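Macrophage migration inhibitory factor-like protein (Entamoeba histolytica, PDB 6CUQ) belongs to the macrophage migration inhibitory factor family, whose members are small alpha/beta proteins built on a repeated beta-alpha-beta plan and assembled as trimers. Local coordinates at residues 65-70 with 103-108; 12-17 with 47-52; 33-38 with 84-89. All blocks are in the same frame, centred on the assembly; numbering follows the deposited sequence.

The three contacts describe one subunit of a trimer, a mixed sheet with two helices packed on it. Contact 2 comes first along the chain and closes before contact 1 opens; each pairs the two parallel strands of a beta-alpha-beta unit, and their centres lie about 9 Å apart. Strands 11-16 and 66-72, running antiparallel, are neighbours and weld the units into one sheet. Contact 3 joins helices 22-40 and 80-95, the crossover helices of those units, so its segments alternate with those of contacts 1 and 2; its centre is about 12 Å from each. Together they join the four-stranded sheet and its two helices, the core of the MIF fold, with sheet edges that continue into other subunits.

Contact 1. Residues 65-70 with 103-108; sequences SAFIDI and YLNFTE
Ile68 and Ile70 each bond through both N-H and C=O to the strand of Tyr103, Asn105 and Thr107. Ile68 N gives to Tyr103 O and Ile68 O takes Asn105 N; one step on, Ile70 N gives to Asn105 O, at 2.8 Å the shortest of the ladder, and Ile70 O takes Thr107 N. At the start of the pairing Tyr103 N reaches Ala66 O across a longer 3.2 Å. The strand axes are only 11° apart, and the CA-H groups of Phe67, Leu104 and Phe106 lean on Tyr103 O, Ile68 O and Ile70 O as weaker second contacts.

Apolar contacts fill the face carrying Ile68, Leu104, Ile70 and Phe106. Ile68 and Leu104 lie side by side, Ile68 CB 3.9 Å from Leu104 CG, and so do Ile70 and Phe106, where Ile70 CB sits 3.7 Å from Phe106 CD1. Tyr87 of helix 80-95 packs against both isoleucines.

On the other face the aromatic and amide groups meet. Phe67 has CG anti to its backbone N (chi1 -176°), which lays the ring across to Tyr103 and Asn105: Phe67 CD2 comes within 3.7 Å of Tyr103 CB, while Phe67 CZ meets Asn105 OD1 edge-on at 3.5 Å, the amide plane turned 70° against the ring. Asn105 ND2 steadies that amide by bonding to Leu104 O at 2.7 Å. The Tyr103 hydroxyl is hydrogen-bonded to Tyr46 O of the second subunit, and His11 of that second subunit stacks on Phe67.

Pairing two parallel strands with helix 80-95 running between them in sequence is a classic beta-alpha-beta crossover, here the second such unit of the MIF fold.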
ATOM      1  N   SER B  65       1.595   5.810  14.870  1.00 53.59           N
ATOM      2  CA  SER B  65       2.488   4.880  14.205  1.00 62.95           C
ATOM      3  C   SER B  65       2.413   5.143  12.714  1.00 57.64           C
ATOM      4  O   SER B  65       1.593   5.924  12.241  1.00 61.36           O
ATOM      5  CB  SER B  65       2.125   3.421  14.527  1.00 63.23           C
ATOM      6  OG  SER B  65       0.739   3.202  14.381  1.00 63.86           O
ATOM      7  N   ALA B  66       3.278   4.464  11.977  1.00 58.16           N
ATOM      8  CA  ALA B  66       3.318   4.653  10.542  1.00 55.75           C
ATOM      9  C   ALA B  66       3.914   3.414   9.904  1.00 58.04           C
ATOM     10  O   ALA B  66       4.550   2.594  10.569  1.00 61.57           O
ATOM     11  CB  ALA B  66       4.127   5.900  10.154  1.00 47.21           C
ATOM     12  N   PHE B  67       3.665   3.282   8.606  1.00 69.85           N
ATOM     13  CA  PHE B  67       4.335   2.328   7.739  1.00 66.32           C
ATOM     14  C   PHE B  67       4.680   3.077   6.458  1.00 67.34           C
ATOM     15  O   PHE B  67       3.802   3.696   5.850  1.00 62.91           O
ATOM     16  CB  PHE B  67       3.439   1.115   7.459  1.00 48.95           C
ATOM     17  CG  PHE B  67       4.104   0.041   6.652  1.00 58.61           C
ATOM     18  CD1 PHE B  67       3.876  -0.071   5.291  1.00 74.45           C
ATOM     19  CD2 PHE B  67       4.950  -0.866   7.264  1.00 64.47           C
ATOM     20  CE1 PHE B  67       4.497  -1.062   4.551  1.00 76.31           C
ATOM     21  CE2 PHE B  67       5.566  -1.868   6.539  1.00 65.55           C
ATOM     22  CZ  PHE B  67       5.338  -1.967   5.182  1.00 84.02           C
ATOM     23  N   ILE B  68       5.947   3.028   6.053  1.00 64.51           N
ATOM     24  CA  ILE B  68       6.452   3.839   4.942  1.00 62.23           C
ATOM     25  C   ILE B  68       6.975   2.881   3.880  1.00 64.48           C
ATOM     26  O   ILE B  68       7.955   2.162   4.106  1.00 65.49           O
ATOM     27  CB  ILE B  68       7.541   4.821   5.392  1.00 54.78           C
ATOM     28  CG1 ILE B  68       7.026   5.676   6.556  1.00 57.40           C
ATOM     29  CG2 ILE B  68       7.942   5.721   4.232  1.00 67.32           C
ATOM     30  CD1 ILE B  68       8.065   6.601   7.166  1.00 55.38           C
ATOM     31  N   ASP B  69       6.315   2.862   2.727  1.00 62.41           N
ATOM     32  CA  ASP B  69       6.618   1.928   1.646  1.00 68.19           C
ATOM     33  C   ASP B  69       7.416   2.688   0.587  1.00 66.49           C
ATOM     34  O   ASP B  69       6.849   3.463  -0.187  1.00 65.19           O
ATOM     35  CB  ASP B  69       5.319   1.368   1.075  1.00 67.67           C
ATOM     36  CG  ASP B  69       5.491   0.025   0.420  1.00 80.91           C
ATOM     37  OD1 ASP B  69       6.641  -0.456   0.278  1.00 97.04           O
ATOM     38  OD2 ASP B  69       4.457  -0.536   0.006  1.00 84.64           O
ATOM     39  N   ILE B  70       8.730   2.460   0.545  1.00 69.26           N
ATOM     40  CA  ILE B  70       9.622   3.130  -0.401  1.00 65.15           C
ATOM     41  C   ILE B  70       9.880   2.201  -1.578  1.00 70.20           C
ATOM     42  O   ILE B  70      10.309   1.052  -1.396  1.00 74.59           O
ATOM     43  CB  ILE B  70      10.957   3.524   0.253  1.00 72.06           C
ATOM     44  CG1 ILE B  70      10.736   4.310   1.548  1.00 68.30           C
ATOM     45  CG2 ILE B  70      11.847   4.273  -0.760  1.00 74.23           C
ATOM     46  CD1 ILE B  70      10.260   5.693   1.330  1.00 71.41           C
ATOM     47  N   TYR B 103       7.559   1.501  10.859  1.00 71.60           N
ATOM     48  CA  TYR B 103       8.206   0.499  10.024  1.00 67.15           C
ATOM     49  C   TYR B 103       8.361   1.037   8.606  1.00 72.16           C
ATOM     50  O   TYR B 103       7.526   1.803   8.112  1.00 73.61           O
ATOM     51  CB  TYR B 103       7.410  -0.804   9.980  1.00 61.62           C
ATOM     52  CG  TYR B 103       7.655  -1.748  11.126  1.00 76.72           C
ATOM     53  CD1 TYR B 103       8.787  -1.644  11.912  1.00 81.01           C
ATOM     54  CD2 TYR B 103       6.743  -2.753  11.415  1.00 76.11           C
ATOM     55  CE1 TYR B 103       9.003  -2.517  12.958  1.00 86.21           C
ATOM     56  CE2 TYR B 103       6.943  -3.616  12.454  1.00 82.18           C
ATOM     57  CZ  TYR B 103       8.072  -3.505  13.229  1.00 89.89           C
ATOM     58  OH  TYR B 103       8.255  -4.398  14.271  1.00 82.03           O
ATOM     59  N   LEU B 104       9.444   0.636   7.956  1.00 74.10           N
ATOM     60  CA  LEU B 104       9.686   0.995   6.569  1.00 73.62           C
ATOM     61  C   LEU B 104      10.009  -0.250   5.759  1.00 83.13           C
ATOM     62  O   LEU B 104      10.534  -1.243   6.286  1.00 90.38           O
ATOM     63  CB  LEU B 104      10.828   1.990   6.445  1.00 70.03           C
ATOM     64  CG  LEU B 104      10.648   3.343   7.120  1.00 68.01           C
ATOM     65  CD1 LEU B 104      11.259   3.329   8.525  1.00 62.03           C
ATOM     66  CD2 LEU B 104      11.282   4.431   6.248  1.00 66.85           C
ATOM     67  N   ASN B 105       9.692  -0.176   4.468  1.00 70.68           N
ATOM     68  CA  ASN B 105       9.992  -1.218   3.496  1.00 71.66           C
ATOM     69  C   ASN B 105      10.643  -0.590   2.271  1.00 72.54           C
ATOM     70  O   ASN B 105      10.251   0.498   1.832  1.00 74.72           O
ATOM     71  CB  ASN B 105       8.724  -1.976   3.090  1.00 75.89           C
ATOM     72  CG  ASN B 105       8.486  -3.211   3.944  1.00 86.97           C
ATOM     73  OD1 ASN B 105       7.663  -4.066   3.608  1.00 88.39           O
ATOM     74  ND2 ASN B 105       9.216  -3.313   5.055  1.00 82.38           N
ATOM     75  N   PHE B 106      11.629  -1.285   1.718  1.00 76.69           N
ATOM     76  CA  PHE B 106      12.360  -0.827   0.548  1.00 82.15           C
ATOM     77  C   PHE B 106      12.285  -1.892  -0.530  1.00 84.98           C
ATOM     78  O   PHE B 106      12.571  -3.067  -0.275  1.00 89.19           O
ATOM     79  CB  PHE B 106      13.813  -0.510   0.898  1.00 85.73           C
ATOM     80  CG  PHE B 106      13.945   0.464   2.020  1.00 87.91           C
ATOM     81  CD1 PHE B 106      13.906   1.826   1.774  1.00 82.53           C
ATOM     82  CD2 PHE B 106      14.061   0.022   3.326  1.00 89.18           C
ATOM     83  CE1 PHE B 106      14.012   2.732   2.810  1.00 78.96           C
ATOM     84  CE2 PHE B 106      14.161   0.920   4.366  1.00 85.85           C
ATOM     85  CZ  PHE B 106      14.135   2.281   4.107  1.00 84.93           C
ATOM     86  N   THR B 107      11.912  -1.474  -1.736  1.00 82.89           N
ATOM     87  CA  THR B 107      11.639  -2.406  -2.820  1.00 83.56           C
ATOM     88  C   THR B 107      12.151  -1.801  -4.117  1.00 86.74           C
ATOM     89  O   THR B 107      11.718  -0.715  -4.520  1.00 88.21           O
ATOM     90  CB  THR B 107      10.137  -2.704  -2.905  1.00 84.79           C
ATOM     91  OG1 THR B 107       9.656  -3.118  -1.615  1.00 93.61           O
ATOM     92  CG2 THR B 107       9.876  -3.814  -3.901  1.00 79.38           C
ATOM     93  N   GLU B 108      13.080  -2.492  -4.761  1.00 83.33           N
ATOM     94  CA  GLU B 108      13.576  -2.089  -6.069  1.00 82.88           C
ATOM     95  C   GLU B 108      12.799  -2.820  -7.158  1.00 86.00           C
ATOM     96  O   GLU B 108      12.702  -4.052  -7.139  1.00 91.77           O
ATOM     97  CB  GLU B 108      15.072  -2.380  -6.194  1.00 86.08           C
ATOM     98  CG  GLU B 108      15.959  -1.556  -5.261  1.00 88.22           C
ATOM     99  CD  GLU B 108      17.447  -1.729  -5.553  1.00100.57           C
ATOM    100  OE1 GLU B 108      17.806  -2.661  -6.305  1.00107.57           O
ATOM    101  OE2 GLU B 108      18.259  -0.933  -5.031  1.00105.80           O
TER

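Contact 2. Residues 12-17 with 47-52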
ATOM      1  N   ALA B  12       7.251   7.183  -2.242  1.00 59.13           N
ATOM      2  CA  ALA B  12       7.010   6.849  -0.839  1.00 60.40           C
ATOM      3  C   ALA B  12       5.518   6.919  -0.576  1.00 64.89           C
ATOM      4  O   ALA B  12       4.901   7.976  -0.756  1.00 56.06           O
ATOM      5  CB  ALA B  12       7.760   7.779   0.120  1.00 48.84           C
ATOM      6  N   LEU B  13       4.941   5.782  -0.191  1.00 65.57           N
ATOM      7  CA  LEU B  13       3.568   5.702   0.282  1.00 58.52           C
ATOM      8  C   LEU B  13       3.634   5.644   1.806  1.00 61.13           C
ATOM      9  O   LEU B  13       4.083   4.643   2.377  1.00 65.11           O
ATOM     10  CB  LEU B  13       2.841   4.483  -0.290  1.00 60.37           C
ATOM     11  CG  LEU B  13       1.323   4.578  -0.493  1.00 58.03           C
ATOM     12  CD1 LEU B  13       0.777   3.325  -1.157  1.00 59.63           C
ATOM     13  CD2 LEU B  13       0.603   4.846   0.821  1.00 48.58           C
ATOM     14  N   ILE B  14       3.205   6.722   2.452  1.00 62.01           N
ATOM     15  CA  ILE B  14       3.268   6.872   3.898  1.00 58.44           C
ATOM     16  C   ILE B  14       1.861   6.654   4.434  1.00 57.69           C
ATOM     17  O   ILE B  14       0.933   7.419   4.128  1.00 56.19           O
ATOM     18  CB  ILE B  14       3.807   8.248   4.303  1.00 55.78           C
ATOM     19  CG1 ILE B  14       5.185   8.467   3.671  1.00 55.02           C
ATOM     20  CG2 ILE B  14       3.885   8.353   5.830  1.00 54.45           C
ATOM     21  CD1 ILE B  14       5.744   9.864   3.857  1.00 51.53           C
ATOM     22  N   THR B  15       1.698   5.589   5.201  1.00 50.49           N
ATOM     23  CA  THR B  15       0.452   5.275   5.882  1.00 53.71           C
ATOM     24  C   THR B  15       0.700   5.565   7.355  1.00 55.69           C
ATOM     25  O   THR B  15       1.514   4.892   7.993  1.00 49.41           O
ATOM     26  CB  THR B  15       0.067   3.816   5.636  1.00 59.91           C
ATOM     27  OG1 THR B  15       0.038   3.557   4.224  1.00 66.35           O
ATOM     28  CG2 THR B  15      -1.272   3.460   6.295  1.00 50.96           C
ATOM     29  N   LEU B  16       0.049   6.587   7.890  1.00 54.26           N
ATOM     30  CA  LEU B  16       0.302   6.953   9.274  1.00 57.35           C
ATOM     31  C   LEU B  16      -1.003   7.192  10.013  1.00 60.50           C
ATOM     32  O   LEU B  16      -2.032   7.520   9.416  1.00 59.53           O
ATOM     33  CB  LEU B  16       1.212   8.179   9.365  1.00 56.10           C
ATOM     34  CG  LEU B  16       0.642   9.581   9.194  1.00 58.08           C
ATOM     35  CD1 LEU B  16       1.766  10.593   9.335  1.00 57.31           C
ATOM     36  CD2 LEU B  16      -0.069   9.750   7.877  1.00 66.21           C
ATOM     37  N   SER B  17      -0.955   7.000  11.330  1.00 58.11           N
ATOM     38  CA  SER B  17      -2.150   7.044  12.158  1.00 64.11           C
ATOM     39  C   SER B  17      -2.124   8.166  13.191  1.00 68.24           C
ATOM     40  O   SER B  17      -2.772   8.063  14.231  1.00 87.33           O
ATOM     41  CB  SER B  17      -2.350   5.698  12.855  1.00 57.06           C
ATOM     42  OG  SER B  17      -1.492   5.616  13.974  1.00 66.72           O
ATOM     43  N   CYS B  47      10.339  12.475  -8.088  1.00 58.02           N
ATOM     44  CA  CYS B  47      10.009  11.943  -6.769  1.00 54.67           C
ATOM     45  C   CYS B  47       8.554  12.238  -6.432  1.00 62.02           C
ATOM     46  O   CYS B  47       8.056  13.339  -6.684  1.00 73.69           O
ATOM     47  CB  CYS B  47      10.923  12.544  -5.704  1.00 49.54           C
ATOM     48  SG  CYS B  47      12.683  12.237  -5.989  1.00 64.42           S
ATOM     49  N   ALA B  48       7.876  11.248  -5.855  1.00 62.67           N
ATOM     50  CA  ALA B  48       6.449  11.344  -5.593  1.00 60.95           C
ATOM     51  C   ALA B  48       6.154  10.749  -4.225  1.00 68.33           C
ATOM     52  O   ALA B  48       6.926   9.939  -3.703  1.00 67.91           O
ATOM     53  CB  ALA B  48       5.623  10.637  -6.673  1.00 48.63           C
ATOM     54  N   THR B  49       5.039  11.186  -3.636  1.00 64.26           N
ATOM     55  CA  THR B  49       4.649  10.738  -2.307  1.00 57.77           C
ATOM     56  C   THR B  49       3.141  10.881  -2.120  1.00 61.19           C
ATOM     57  O   THR B  49       2.541  11.888  -2.513  1.00 59.36           O
ATOM     58  CB  THR B  49       5.422  11.503  -1.222  1.00 56.74           C
ATOM     59  OG1 THR B  49       6.797  11.109  -1.270  1.00 66.65           O
ATOM     60  CG2 THR B  49       4.882  11.213   0.176  1.00 50.67           C
ATOM     61  N   GLN B  50       2.547   9.851  -1.520  1.00 55.73           N
ATOM     62  CA  GLN B  50       1.160   9.842  -1.084  1.00 56.94           C
ATOM     63  C   GLN B  50       1.128   9.578   0.417  1.00 60.12           C
ATOM     64  O   GLN B  50       1.787   8.649   0.902  1.00 53.42           O
ATOM     65  CB  GLN B  50       0.353   8.768  -1.823  1.00 53.37           C
ATOM     66  CG  GLN B  50       0.380   8.900  -3.333  1.00 46.56           C
ATOM     67  CD  GLN B  50      -0.216  10.224  -3.815  1.00 55.47           C
ATOM     68  OE1 GLN B  50      -1.083  10.796  -3.158  1.00 53.61           O
ATOM     69  NE2 GLN B  50       0.239  10.706  -4.977  1.00 46.60           N
ATOM     70  N   VAL B  51       0.379  10.402   1.144  1.00 54.20           N
ATOM     71  CA  VAL B  51       0.224  10.291   2.590  1.00 54.83           C
ATOM     72  C   VAL B  51      -1.182   9.790   2.888  1.00 56.25           C
ATOM     73  O   VAL B  51      -2.166  10.431   2.504  1.00 48.75           O
ATOM     74  CB  VAL B  51       0.491  11.631   3.289  1.00 52.41           C
ATOM     75  CG1 VAL B  51       0.428  11.447   4.791  1.00 55.76           C
ATOM     76  CG2 VAL B  51       1.845  12.176   2.859  1.00 47.74           C
ATOM     77  N   VAL B  52      -1.284   8.651   3.582  1.00 47.42           N
ATOM     78  CA  VAL B  52      -2.564   8.000   3.822  1.00 45.34           C
ATOM     79  C   VAL B  52      -2.824   7.959   5.328  1.00 49.61           C
ATOM     80  O   VAL B  52      -1.986   7.470   6.095  1.00 62.54           O
ATOM     81  CB  VAL B  52      -2.578   6.587   3.207  1.00 55.16           C
ATOM     82  CG1 VAL B  52      -3.852   5.801   3.607  1.00 47.87           C
ATOM     83  CG2 VAL B  52      -2.391   6.681   1.676  1.00 50.13           C
TER
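The flat carbonyl group of Ala48 is approached on opposite faces: Ala12 N comes across from the neighbouring strand, 3.1 Å from Ala48 O, and Thr49 OG1 folds back onto the same oxygen from the other side at 2.7 Å. The threonine oxygen also bonds to Ser32 OG, and Thr49 OG1 lies 3.7 Å from Ala12 CB. The amide of Gln50 serves the interface: its OE1 and NE2 are hydrogen-bonded to Ser54 OG and Ser65 OG of the third subunit.

Beyond Ala12 the ladder is regular and parallel. Ala12 O takes Gln50 N, Ile14 N gives to Gln50 O, Val52 N gives to Ile14 O, and Leu16 N gives to Val52 O.

Two side-chain contacts run diagonally between the strands. On the face of Leu13 and Gln50, Leu13 CD2 touches Val52 CG2 at 3.6 Å. On the face of Ile14 and Val51, Leu16 has CG wedged between its backbone N and carbonyl carbon (chi1 81°), which swings Leu16 CD2 over to Val51 CG1, also 3.6 Å away.

Ala12 and Thr49 face helix 22-40, while Tyr87 of helix 80-95 reaches Ala12 and Ile14. Strand 66-72 flanks strand 11-16 on the side away from 48-53, whose own outer edge pairs antiparallel with a strand of the third subunit.

Contact 3. Residues 33-38 with 84-89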
ATOM      1  N   MET B  33       9.345  14.075  -0.483  1.00 65.16           N
ATOM      2  CA  MET B  33       9.898  14.164  -1.828  1.00 54.01           C
ATOM      3  C   MET B  33      11.289  14.788  -1.814  1.00 53.02           C
ATOM      4  O   MET B  33      12.188  14.317  -2.522  1.00 58.75           O
ATOM      5  CB  MET B  33       8.943  14.943  -2.724  1.00 58.60           C
ATOM      6  CG  MET B  33       7.699  14.156  -3.107  1.00 58.72           C
ATOM      7  SD  MET B  33       6.549  15.097  -4.115  1.00 62.57           S
ATOM      8  CE  MET B  33       5.938  16.321  -2.965  1.00 70.27           C
ATOM      9  N   LYS B  34      11.510  15.811  -0.976  1.00 54.69           N
ATOM     10  CA  LYS B  34      12.864  16.351  -0.837  1.00 64.36           C
ATOM     11  C   LYS B  34      13.833  15.287  -0.333  1.00 75.28           C
ATOM     12  O   LYS B  34      14.950  15.158  -0.848  1.00 88.85           O
ATOM     13  CB  LYS B  34      12.879  17.567   0.096  1.00 70.36           C
ATOM     14  CG  LYS B  34      12.499  18.890  -0.560  1.00 78.55           C
ATOM     15  CD  LYS B  34      12.264  19.969   0.472  1.00 83.96           C
ATOM     16  CE  LYS B  34      13.559  20.474   1.048  1.00 87.28           C
ATOM     17  NZ  LYS B  34      13.286  21.252   2.284  1.00 92.28           N
ATOM     18  N   ILE B  35      13.418  14.519   0.685  1.00 77.43           N
ATOM     19  CA  ILE B  35      14.267  13.464   1.248  1.00 76.15           C
ATOM     20  C   ILE B  35      14.633  12.446   0.182  1.00 76.05           C
ATOM     21  O   ILE B  35      15.804  12.087   0.016  1.00 79.75           O
ATOM     22  CB  ILE B  35      13.553  12.770   2.422  1.00 69.69           C
ATOM     23  CG1 ILE B  35      13.480  13.660   3.659  1.00 69.65           C
ATOM     24  CG2 ILE B  35      14.236  11.450   2.745  1.00 70.68           C
ATOM     25  CD1 ILE B  35      12.646  13.034   4.782  1.00 56.83           C
ATOM     26  N   LEU B  36      13.629  11.974  -0.562  1.00 75.46           N
ATOM     27  CA  LEU B  36      13.862  11.006  -1.628  1.00 72.47           C
ATOM     28  C   LEU B  36      14.875  11.543  -2.628  1.00 81.24           C
ATOM     29  O   LEU B  36      15.842  10.859  -2.982  1.00 93.25           O
ATOM     30  CB  LEU B  36      12.535  10.701  -2.322  1.00 69.86           C
ATOM     31  CG  LEU B  36      11.546   9.873  -1.503  1.00 60.02           C
ATOM     32  CD1 LEU B  36      10.231   9.752  -2.221  1.00 53.65           C
ATOM     33  CD2 LEU B  36      12.118   8.478  -1.248  1.00 54.56           C
ATOM     34  N   SER B  37      14.681  12.790  -3.071  1.00 70.01           N
ATOM     35  CA  SER B  37      15.554  13.362  -4.086  1.00 60.90           C
ATOM     36  C   SER B  37      16.970  13.552  -3.557  1.00 74.07           C
ATOM     37  O   SER B  37      17.947  13.272  -4.265  1.00 79.05           O
ATOM     38  CB  SER B  37      14.962  14.690  -4.581  1.00 72.29           C
ATOM     39  OG  SER B  37      15.950  15.709  -4.699  1.00 89.64           O
ATOM     40  N   GLU B  38      17.105  14.017  -2.314  1.00 75.52           N
ATOM     41  CA  GLU B  38      18.438  14.292  -1.782  1.00 80.79           C
ATOM     42  C   GLU B  38      19.203  13.001  -1.509  1.00 80.91           C
ATOM     43  O   GLU B  38      20.420  12.934  -1.729  1.00 80.61           O
ATOM     44  CB  GLU B  38      18.330  15.158  -0.527  1.00 88.63           C
ATOM     45  CG  GLU B  38      17.798  16.560  -0.809  1.00 98.43           C
ATOM     46  CD  GLU B  38      17.327  17.297   0.433  1.00102.35           C
ATOM     47  OE1 GLU B  38      17.541  16.792   1.553  1.00 97.49           O
ATOM     48  OE2 GLU B  38      16.728  18.384   0.279  1.00104.16           O
ATOM     49  N   SER B  84      15.827   5.634   6.459  1.00 81.90           N
ATOM     50  CA  SER B  84      15.106   5.353   7.697  1.00 86.91           C
ATOM     51  C   SER B  84      15.291   6.481   8.704  1.00 83.79           C
ATOM     52  O   SER B  84      14.332   6.894   9.370  1.00 78.83           O
ATOM     53  CB  SER B  84      15.561   4.020   8.287  1.00 98.03           C
ATOM     54  OG  SER B  84      15.523   3.006   7.302  1.00106.49           O
ATOM     55  N   ASP B  85      16.515   7.004   8.817  1.00 83.50           N
ATOM     56  CA  ASP B  85      16.772   8.069   9.780  1.00 88.16           C
ATOM     57  C   ASP B  85      16.016   9.352   9.425  1.00 89.23           C
ATOM     58  O   ASP B  85      15.413   9.985  10.303  1.00 85.93           O
ATOM     59  CB  ASP B  85      18.279   8.326   9.873  1.00 90.99           C
ATOM     60  CG  ASP B  85      18.618   9.450  10.830  1.00101.75           C
ATOM     61  OD1 ASP B  85      19.232  10.452  10.404  1.00106.51           O
ATOM     62  OD2 ASP B  85      18.236   9.345  12.012  1.00110.14           O
ATOM     63  N   ARG B  86      15.996   9.730   8.143  1.00 84.72           N
ATOM     64  CA  ARG B  86      15.364  10.994   7.765  1.00 77.37           C
ATOM     65  C   ARG B  86      13.842  10.923   7.876  1.00 76.41           C
ATOM     66  O   ARG B  86      13.203  11.894   8.299  1.00 74.33           O
ATOM     67  CB  ARG B  86      15.817  11.408   6.366  1.00 81.90           C
ATOM     68  CG  ARG B  86      17.299  11.731   6.338  1.00 83.72           C
ATOM     69  CD  ARG B  86      17.673  12.720   5.274  1.00 89.32           C
ATOM     70  NE  ARG B  86      17.128  14.046   5.530  1.00 97.47           N
ATOM     71  CZ  ARG B  86      17.060  15.001   4.609  1.00 95.02           C
ATOM     72  NH1 ARG B  86      17.498  14.757   3.384  1.00 84.27           N
ATOM     73  NH2 ARG B  86      16.543  16.186   4.906  1.00101.47           N
ATOM     74  N   TYR B  87      13.235   9.809   7.461  1.00 74.43           N
ATOM     75  CA  TYR B  87      11.783   9.673   7.586  1.00 65.35           C
ATOM     76  C   TYR B  87      11.346   9.607   9.047  1.00 65.75           C
ATOM     77  O   TYR B  87      10.285  10.135   9.406  1.00 57.92           O
ATOM     78  CB  TYR B  87      11.296   8.435   6.841  1.00 61.12           C
ATOM     79  CG  TYR B  87      11.070   8.677   5.373  1.00 64.98           C
ATOM     80  CD1 TYR B  87      10.026   9.483   4.952  1.00 58.44           C
ATOM     81  CD2 TYR B  87      11.892   8.098   4.410  1.00 66.92           C
ATOM     82  CE1 TYR B  87       9.799   9.710   3.616  1.00 62.90           C
ATOM     83  CE2 TYR B  87      11.677   8.318   3.066  1.00 66.07           C
ATOM     84  CZ  TYR B  87      10.629   9.131   2.677  1.00 71.23           C
ATOM     85  OH  TYR B  87      10.388   9.369   1.351  1.00 69.21           O
ATOM     86  N   CYS B  88      12.112   8.909   9.890  1.00 63.14           N
ATOM     87  CA  CYS B  88      11.747   8.840  11.302  1.00 74.71           C
ATOM     88  C   CYS B  88      11.880  10.205  11.964  1.00 80.84           C
ATOM     89  O   CYS B  88      11.043  10.585  12.792  1.00 80.14           O
ATOM     90  CB  CYS B  88      12.598   7.786  12.020  1.00 78.08           C
ATOM     91  SG  CYS B  88      12.127   6.081  11.605  1.00 75.69           S
ATOM     92  N   LYS B  89      12.902  10.977  11.579  1.00 82.33           N
ATOM     93  CA  LYS B  89      13.030  12.331  12.109  1.00 75.79           C
ATOM     94  C   LYS B  89      11.902  13.215  11.604  1.00 70.27           C
ATOM     95  O   LYS B  89      11.392  14.062  12.348  1.00 70.50           O
ATOM     96  CB  LYS B  89      14.393  12.920  11.745  1.00 74.92           C
TER
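A bend at chi3 of Arg86 (67°) brings its guanidinium back beside Ile35 and across to Glu38, whose chain is extended beyond CG. The two charged groups are nearly coplanar, 16° apart, and Arg86 NH1 gives a straight hydrogen bond of 2.7 Å to Glu38 OE1, making a salt bridge in the plane of the guanidinium.

Ile35 fills the middle. Its CG1 lies over the centre of one guanidinium face, 3.9 Å from Arg86 CZ, while Ile35 CD1 reaches the backbone and rests 3.7 Å from Arg86 O. Ile35 thus backs the guanidinium on one face, at the more exposed margin of the contact.

Deeper in, the Tyr87 ring takes over. Ile35 CG2 stands above one of its faces, 4.1 Å from Tyr87 CE2, and Leu36 meets the ring at its edge, the two side chains crossing at about a right angle. Leu36 CG and CD2 lie against the Tyr87 hydroxyl, which is hydrogen-bonded to Ser32 OG on the same helix as Leu36.

The two helix segments run antiparallel, 166° between their axes and 10.5 Å apart. Both helices lie on the same side of the sheet, where Leu36 packs on Ala12 and Tyr87 spreads over strands 11-16, 66-72 and 102-108, touching Leu104 on the last of these.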